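Local coordinates for protein oxygen-independent coproporphyrinogen III oxidase (Escherichia coli, PDB 1OLT) that converts coproporphyrinogen III to protoporphyrinogen IX in anaerobic heme biosynthesis, as a radical SAM enzyme that oxidatively decarboxylates two propionate side chains using a [4Fe-4S] cluster, at residues Tyr346-Gln349 against Val350-Gly354; Asp87-Glu90 against Gln91-Val94; Asp393-Phe396 against Ala397-Phe400. One frame throughout, in Å; residues are numbered along the deposited sequence. Where two conformers were deposited one is given.

Contact 1: Tyr346-Gln349 against Val350-Gly354; sequences YYQQ and VDEQG
Y346-Q349 and V350-G354 form the last turns of helix 343-353, joined by four successive i to i+4 bonds. V350 N meets Y346 O at 3.0 Å, with an N-H...O angle of 165°. D351 N to Y347 O (2.9 Å) and E352 N to Q348 O (3.0 Å) continue the ladder, and Q353 N to Q349 O, at 2.8 Å, is the shortest rung. G354 then leaves the helix with positive phi, a conformation in which a CB would press on the preceding carbonyl O, while its own N still bonds V350 O.

Among the side chains, V350 CG2 sits over one face of the Y346 ring in a CH-pi contact, 4.0 Å from the centroid and 18° off the ring normal, offset toward the rim. The tyrosine reaches it because its CG is anti to the backbone N (chi1 170°), which turns the ring beside its own carbonyl and up the helix. Two residues further along, Q348 and E352 run side by side in the same direction, Q348 CG lying 3.7 Å from E352 OE2. Q349 and Q353 meet through aliphatic and amide atoms, with Q349 CG 3.7 Å from Q353 CD. The amide of Q349 is fixed from outside, OE1 by Q340 NE2 and NE2 by L357 O.

This end of helix 343-353 lies against helix 80-96: Y346 packs on L89 and hydrogen-bonds E92 through OH, Y347 rests on Y85 and A88, and V350 on Q91. The loop residue A356, just ahead of strand 357-362, touches both Y346 and V350.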
loop_
_atom_site.group_PDB
_atom_site.type_symbol
_atom_site.label_atom_id
_atom_site.label_comp_id
_atom_site.label_asym_id
_atom_site.label_seq_id
_atom_site.Cartn_x
_atom_site.Cartn_y
_atom_site.Cartn_z
ATOM N N TYR A 346 8.734 -20.232 4.895
ATOM C CA TYR A 346 8.149 -19.582 6.028
ATOM C C TYR A 346 7.802 -20.639 7.116
ATOM O O TYR A 346 8.199 -20.511 8.243
ATOM C CB TYR A 346 6.900 -18.790 5.551
ATOM C CG TYR A 346 6.071 -18.250 6.703
ATOM C CD1 TYR A 346 6.427 -17.073 7.357
ATOM C CD2 TYR A 346 4.950 -18.903 7.149
ATOM C CE1 TYR A 346 5.694 -16.607 8.446
ATOM C CE2 TYR A 346 4.229 -18.444 8.254
ATOM C CZ TYR A 346 4.598 -17.298 8.888
ATOM O OH TYR A 346 3.876 -16.833 9.969
ATOM N N TYR A 347 7.100 -21.701 6.746
ATOM C CA TYR A 347 6.707 -22.730 7.690
ATOM C C TYR A 347 7.886 -23.392 8.332
ATOM O O TYR A 347 7.940 -23.533 9.555
ATOM C CB TYR A 347 5.871 -23.815 7.010
ATOM C CG TYR A 347 4.450 -23.467 6.692
ATOM C CD1 TYR A 347 3.740 -22.568 7.455
ATOM C CD2 TYR A 347 3.786 -24.106 5.681
ATOM C CE1 TYR A 347 2.421 -22.284 7.187
ATOM C CE2 TYR A 347 2.408 -23.803 5.372
ATOM C CZ TYR A 347 1.751 -22.923 6.136
ATOM O OH TYR A 347 0.455 -22.620 5.935
ATOM N N GLN A 348 8.845 -23.785 7.526
ATOM C CA GLN A 348 10.017 -24.469 8.021
ATOM C C GLN A 348 10.818 -23.608 8.998
ATOM O O GLN A 348 11.242 -24.094 10.060
ATOM C CB GLN A 348 10.901 -24.980 6.861
ATOM C CG GLN A 348 12.032 -25.890 7.309
ATOM C CD GLN A 348 12.891 -26.404 6.114
ATOM O OE1 GLN A 348 12.343 -26.831 5.085
ATOM N NE2 GLN A 348 14.203 -26.355 6.256
ATOM N N GLN A 349 11.013 -22.334 8.681
ATOM C CA GLN A 349 11.788 -21.507 9.614
ATOM C C GLN A 349 10.993 -21.173 10.886
ATOM O O GLN A 349 11.544 -21.162 11.984
ATOM C CB GLN A 349 12.308 -20.245 8.914
ATOM C CG GLN A 349 13.453 -19.589 9.686
ATOM C CD GLN A 349 13.950 -18.282 9.022
ATOM O OE1 GLN A 349 14.142 -18.266 7.839
ATOM N NE2 GLN A 349 14.187 -17.224 9.815
ATOM N N VAL A 350 9.681 -20.945 10.774
ATOM C CA VAL A 350 8.899 -20.679 11.973
ATOM C C VAL A 350 8.975 -21.914 12.904
ATOM O O VAL A 350 9.191 -21.791 14.117
ATOM C CB VAL A 350 7.483 -20.322 11.653
ATOM C CG1 VAL A 350 6.555 -20.379 12.879
ATOM C CG2 VAL A 350 7.425 -18.928 11.041
ATOM N N ASP A 351 8.855 -23.091 12.311
ATOM C CA ASP A 351 8.890 -24.324 13.100
ATOM C C ASP A 351 10.246 -24.481 13.788
ATOM O O ASP A 351 10.334 -24.895 14.983
ATOM C CB ASP A 351 8.559 -25.536 12.198
ATOM C CG ASP A 351 8.606 -26.850 12.954
ATOM O OD1 ASP A 351 7.908 -27.012 13.982
ATOM O OD2 ASP A 351 9.397 -27.731 12.656
ATOM N N GLU A 352 11.322 -24.199 13.068
ATOM C CA GLU A 352 12.649 -24.431 13.629
ATOM C C GLU A 352 13.148 -23.319 14.532
ATOM O O GLU A 352 13.918 -23.594 15.453
ATOM C CB GLU A 352 13.701 -24.657 12.501
ATOM C CG GLU A 352 13.402 -25.924 11.706
ATOM C CD GLU A 352 14.368 -26.193 10.535
ATOM O OE1 GLU A 352 15.207 -25.299 10.191
ATOM O OE2 GLU A 352 14.253 -27.323 9.955
ATOM N N GLN A 353 12.763 -22.077 14.274
ATOM C CA GLN A 353 13.395 -20.899 14.975
ATOM C C GLN A 353 12.336 -20.005 15.655
ATOM O O GLN A 353 12.670 -19.135 16.382
ATOM C CB GLN A 353 14.170 -19.997 13.982
ATOM C CG GLN A 353 15.262 -20.697 13.277
ATOM C CD GLN A 353 16.033 -19.797 12.319
ATOM O OE1 GLN A 353 16.082 -18.584 12.496
ATOM N NE2 GLN A 353 16.629 -20.398 11.307
ATOM N N GLY A 354 11.073 -20.208 15.364
ATOM C CA GLY A 354 10.016 -19.320 15.854
ATOM C C GLY A 354 9.814 -18.006 15.124
ATOM O O GLY A 354 8.871 -17.241 15.461
#

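Contact 2: Asp87-Glu90 against Gln91-Val94; sequences DALE and QEIV
L89 and I93 make the close-packed side of this turn of helix 80-96. I93 N bonds L89 O at 2.8 Å with an N-H...O angle of 162°, and the side chain of I93 folds over the same carbonyl, placing CG1 3.2 Å from L89 O. That placement follows from CG1 lying beside the backbone N (chi1 -72°), which sends the chain back along the helix toward the preceding turn; CD1 ends 4.4 Å from L89 CB. L89 CD2 comes 3.9 Å from E92 OE1, where a methyl flanks a buried carboxylate. Its oxygens are satisfied by polar partners, OE1 by G325 N as well as the Y346 hydroxyl and OE2 by N339 ND2, which probably helps the buried group stay charged. An alanine here would keep only CB near L89 O and, without CG1 and CD1, is likely to leave a gap between this helix and L130, N133 and M324.

The other side is looser and wetter. The Q91 N to D87 O bond is weak, 3.4 Å long, and a water supplements it. The water donates to D87 O at 2.7 Å and to E90 OE1 at 3.0 Å, and accepts from Q91 NE2 at 3.1 Å. Q91 reaches the water because its chain bends at chi2 (-49°), whereas E90 arrives extended. D87 OD1 and E90 OE1 also form salt bridges with R125 NH2, so one arginine probably balances both acids.

Helix 80-96 belongs to the crossover between the parallel strands 53-62 and 105-112. L89, E90 and I93 pack on helix 120-133, E92 and I93 reach M324 of strand 320-324, and A88, L89 and Q91 face helix 343-353.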
loop_
_atom_site.group_PDB
_atom_site.type_symbol
_atom_site.label_atom_id
_atom_site.label_comp_id
_atom_site.label_asym_id
_atom_site.label_seq_id
_atom_site.Cartn_x
_atom_site.Cartn_y
_atom_site.Cartn_z
ATOM N N ASP A 87 -1.863 -21.787 12.452
ATOM C CA ASP A 87 -0.993 -22.514 13.395
ATOM C C ASP A 87 0.404 -21.881 13.378
ATOM O O ASP A 87 1.030 -21.746 14.420
ATOM C CB ASP A 87 -0.874 -24.004 13.107
ATOM C CG ASP A 87 -2.148 -24.758 13.360
ATOM O OD1 ASP A 87 -3.018 -24.303 14.131
ATOM O OD2 ASP A 87 -2.360 -25.893 12.812
ATOM N N ALA A 88 0.904 -21.566 12.190
ATOM C CA ALA A 88 2.243 -20.966 12.034
ATOM C C ALA A 88 2.301 -19.525 12.548
ATOM O O ALA A 88 3.244 -19.154 13.197
ATOM C CB ALA A 88 2.680 -21.020 10.611
ATOM N N LEU A 89 1.279 -18.747 12.266
ATOM C CA LEU A 89 1.146 -17.374 12.771
ATOM C C LEU A 89 1.104 -17.354 14.291
ATOM O O LEU A 89 1.802 -16.532 14.916
ATOM C CB LEU A 89 -0.086 -16.672 12.245
ATOM C CG LEU A 89 -0.039 -16.151 10.816
ATOM C CD1 LEU A 89 -1.429 -15.650 10.503
ATOM C CD2 LEU A 89 0.994 -15.000 10.753
ATOM N N GLU A 90 0.379 -18.287 14.887
ATOM C CA GLU A 90 0.416 -18.433 16.351
ATOM C C GLU A 90 1.863 -18.554 16.894
ATOM O O GLU A 90 2.232 -17.923 17.873
ATOM C CB GLU A 90 -0.398 -19.644 16.817
ATOM C CG GLU A 90 -0.325 -19.877 18.337
ATOM C CD GLU A 90 -1.274 -20.998 18.858
ATOM O OE1 GLU A 90 -1.764 -21.831 18.068
ATOM O OE2 GLU A 90 -1.476 -21.105 20.113
ATOM N N GLN A 91 2.644 -19.412 16.286
ATOM C CA GLN A 91 4.018 -19.628 16.722
ATOM C C GLN A 91 4.870 -18.342 16.452
ATOM O O GLN A 91 5.620 -17.886 17.322
ATOM C CB GLN A 91 4.626 -20.835 16.054
ATOM C CG GLN A 91 4.044 -22.219 16.487
ATOM C CD GLN A 91 3.969 -22.389 17.959
ATOM O OE1 GLN A 91 4.890 -22.000 18.647
ATOM N NE2 GLN A 91 2.812 -22.847 18.471
ATOM N N GLU A 92 4.669 -17.712 15.318
ATOM C CA GLU A 92 5.394 -16.464 15.040
ATOM C C GLU A 92 5.050 -15.383 16.097
ATOM O O GLU A 92 5.965 -14.717 16.642
ATOM C CB GLU A 92 5.160 -15.946 13.590
ATOM C CG GLU A 92 6.057 -14.796 13.236
ATOM C CD GLU A 92 5.824 -14.193 11.796
ATOM O OE1 GLU A 92 4.907 -14.650 11.058
ATOM O OE2 GLU A 92 6.562 -13.237 11.457
ATOM N N ILE A 93 3.773 -15.255 16.406
ATOM C CA ILE A 93 3.288 -14.269 17.312
ATOM C C ILE A 93 3.837 -14.551 18.710
ATOM O O ILE A 93 4.361 -13.629 19.425
ATOM C CB ILE A 93 1.763 -14.211 17.308
ATOM C CG1 ILE A 93 1.296 -13.563 15.996
ATOM C CG2 ILE A 93 1.274 -13.476 18.484
ATOM C CD1 ILE A 93 -0.123 -13.845 15.620
ATOM N N VAL A 94 3.787 -15.818 19.087
ATOM C CA VAL A 94 4.250 -16.239 20.398
ATOM C C VAL A 94 5.745 -15.957 20.610
ATOM O O VAL A 94 6.154 -15.615 21.682
ATOM C CB VAL A 94 3.859 -17.782 20.572
ATOM C CG1 VAL A 94 4.794 -18.492 21.330
ATOM C CG2 VAL A 94 2.390 -17.844 21.124
HETATM O O HOH W 1 0.357 -23.247 16.583
#

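Contact 3: Asp393-Phe396 against Ala397-Phe400; sequences DLLF and ADYF. Unlike the reference sequence in segment 393-396: L395 (reference His).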
loop_
_atom_site.group_PDB
_atom_site.type_symbol
_atom_site.label_atom_id
_atom_site.label_comp_id
_atom_site.label_asym_id
_atom_site.label_seq_id
_atom_site.Cartn_x
_atom_site.Cartn_y
_atom_site.Cartn_z
ATOM N N ASP A 393 22.054 17.970 10.765
ATOM C CA ASP A 393 23.270 18.815 10.826
ATOM C C ASP A 393 23.998 18.852 9.462
ATOM O O ASP A 393 25.202 18.536 9.345
ATOM C CB ASP A 393 24.208 18.356 11.973
ATOM C CG ASP A 393 25.246 19.432 12.365
ATOM O OD1 ASP A 393 26.210 19.676 11.606
ATOM O OD2 ASP A 393 25.181 20.096 13.426
ATOM N N LEU A 394 23.261 19.230 8.426
ATOM C CA LEU A 394 23.857 19.389 7.098
ATOM C C LEU A 394 23.413 20.686 6.428
ATOM O O LEU A 394 22.458 21.326 6.878
ATOM C CB LEU A 394 23.551 18.130 6.237
ATOM C CG LEU A 394 22.285 17.845 5.369
ATOM C CD1 LEU A 394 21.766 16.497 5.721
ATOM C CD2 LEU A 394 21.142 18.857 5.408
ATOM N N LEU A 395 24.133 21.090 5.382
ATOM C CA LEU A 395 23.686 22.179 4.502
ATOM C C LEU A 395 23.239 21.542 3.195
ATOM O O LEU A 395 24.029 20.918 2.510
ATOM C CB LEU A 395 24.792 23.227 4.249
ATOM C CG LEU A 395 24.234 24.535 3.638
ATOM C CD1 LEU A 395 23.801 25.546 4.734
ATOM C CD2 LEU A 395 25.201 25.193 2.633
ATOM N N PHE A 396 21.957 21.692 2.878
ATOM C CA PHE A 396 21.321 21.000 1.782
ATOM C C PHE A 396 22.013 21.083 0.452
ATOM O O PHE A 396 22.152 20.037 -0.224
ATOM C CB PHE A 396 19.919 21.520 1.571
ATOM C CG PHE A 396 19.016 20.501 0.955
ATOM C CD1 PHE A 396 18.289 19.654 1.754
ATOM C CD2 PHE A 396 18.921 20.374 -0.427
ATOM C CE1 PHE A 396 17.462 18.694 1.202
ATOM C CE2 PHE A 396 18.082 19.411 -1.012
ATOM C CZ PHE A 396 17.349 18.575 -0.190
ATOM N N ALA A 397 22.426 22.292 0.055
ATOM C CA ALA A 397 22.980 22.457 -1.270
ATOM C C ALA A 397 24.181 21.480 -1.502
ATOM O O ALA A 397 24.502 21.158 -2.659
ATOM C CB ALA A 397 23.409 24.079 -1.448
ATOM N N ASP A 398 24.843 21.061 -0.409
ATOM C CA ASP A 398 26.183 20.439 -0.520
ATOM C C ASP A 398 25.964 19.013 -0.494
ATOM O O ASP A 398 26.315 18.280 -1.390
ATOM C CB ASP A 398 27.099 20.837 0.655
ATOM C CG ASP A 398 27.353 22.292 0.670
ATOM O OD1 ASP A 398 26.679 23.005 -0.145
ATOM O OD2 ASP A 398 28.202 22.809 1.438
ATOM N N TYR A 399 25.326 18.612 0.579
ATOM C CA TYR A 399 25.035 17.266 0.777
ATOM C C TYR A 399 24.279 16.685 -0.446
ATOM O O TYR A 399 24.519 15.554 -0.843
ATOM C CB TYR A 399 24.200 17.136 2.002
ATOM C CG TYR A 399 24.185 15.742 2.461
ATOM C CD1 TYR A 399 23.227 14.848 1.981
ATOM C CD2 TYR A 399 25.130 15.272 3.367
ATOM C CE1 TYR A 399 23.205 13.520 2.413
ATOM C CE2 TYR A 399 25.100 13.929 3.811
ATOM C CZ TYR A 399 24.144 13.075 3.327
ATOM O OH TYR A 399 24.116 11.760 3.761
ATOM N N PHE A 400 23.446 17.524 -1.065
ATOM C CA PHE A 400 22.670 17.166 -2.235
ATOM C C PHE A 400 23.055 17.864 -3.562
ATOM O O PHE A 400 22.234 17.885 -4.479
ATOM C CB PHE A 400 21.190 17.450 -1.939
ATOM C CG PHE A 400 20.647 16.625 -0.848
ATOM C CD1 PHE A 400 20.460 15.277 -1.043
ATOM C CD2 PHE A 400 20.331 17.180 0.378
ATOM C CE1 PHE A 400 19.923 14.450 -0.013
ATOM C CE2 PHE A 400 19.782 16.363 1.422
ATOM C CZ PHE A 400 19.591 15.012 1.216
#
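L395 O starts the backbone hydrogen bonding here, from the N-cap position of the short helix 396-399. It accepts two N-H groups: D398 N at 3.0 Å, which lies above the carbonyl plane, and Y399 N at 3.3 Å, which approaches almost head-on. F400 N then bonds F396 O at 2.9 Å, an i to i+4 closure at the end of the turn. L395 itself differs from the reference sequence, which has histidine.

The aromatic contact joins F396 and F400. Their centroids are 4.2 Å apart, with the planes inclined at 35°. It is tight: F400 CD2 lies 3.2 Å above the F396 ring plane, over its centre.

An aliphatic-on-aromatic contact joins L394 and Y399. CD1 of L394 stands over the tyrosine ring, 4.3 Å from its centroid and 15° off the normal, a CH-pi contact. L394 CG occupies the crowded position between backbone N and carbonyl carbon (chi1 86°), which carries the branch to Y399 CB at 3.9 Å.

Within the C-terminal HemN domain, F396 also stacks on Y385 and F400 meets F440 edge-to-face. F396 N and Y399 OH find carboxylate oxygens on E389 and D366. The chemistry implies a hydrophobic, largely aromatic seam in which backbone bonds set the turn and these acids anchor its polar atoms.

Contacts 1 and 2 are two faces of one interface, their centres 9 Å apart. The polar tie between them is the probable hydrogen bond Y346 OH to E92 OE1, 2.6 Å, flanked by V350 CG1 against A88 O (3.5 Å) and Y347 CE1 against A88 CB (3.7 Å). Helix 343-353 is thereby docked on a helix of the radical SAM core. Both lie near, but not in, the S-adenosylmethionine site: the side chains of Y346 and E92 are about 11 and 10 Å from a bound S-adenosylmethionine. Contact 3 belongs to the C-terminal domain, away from the annotated sites; its nearest atoms are about 31 Å from either of the other contacts.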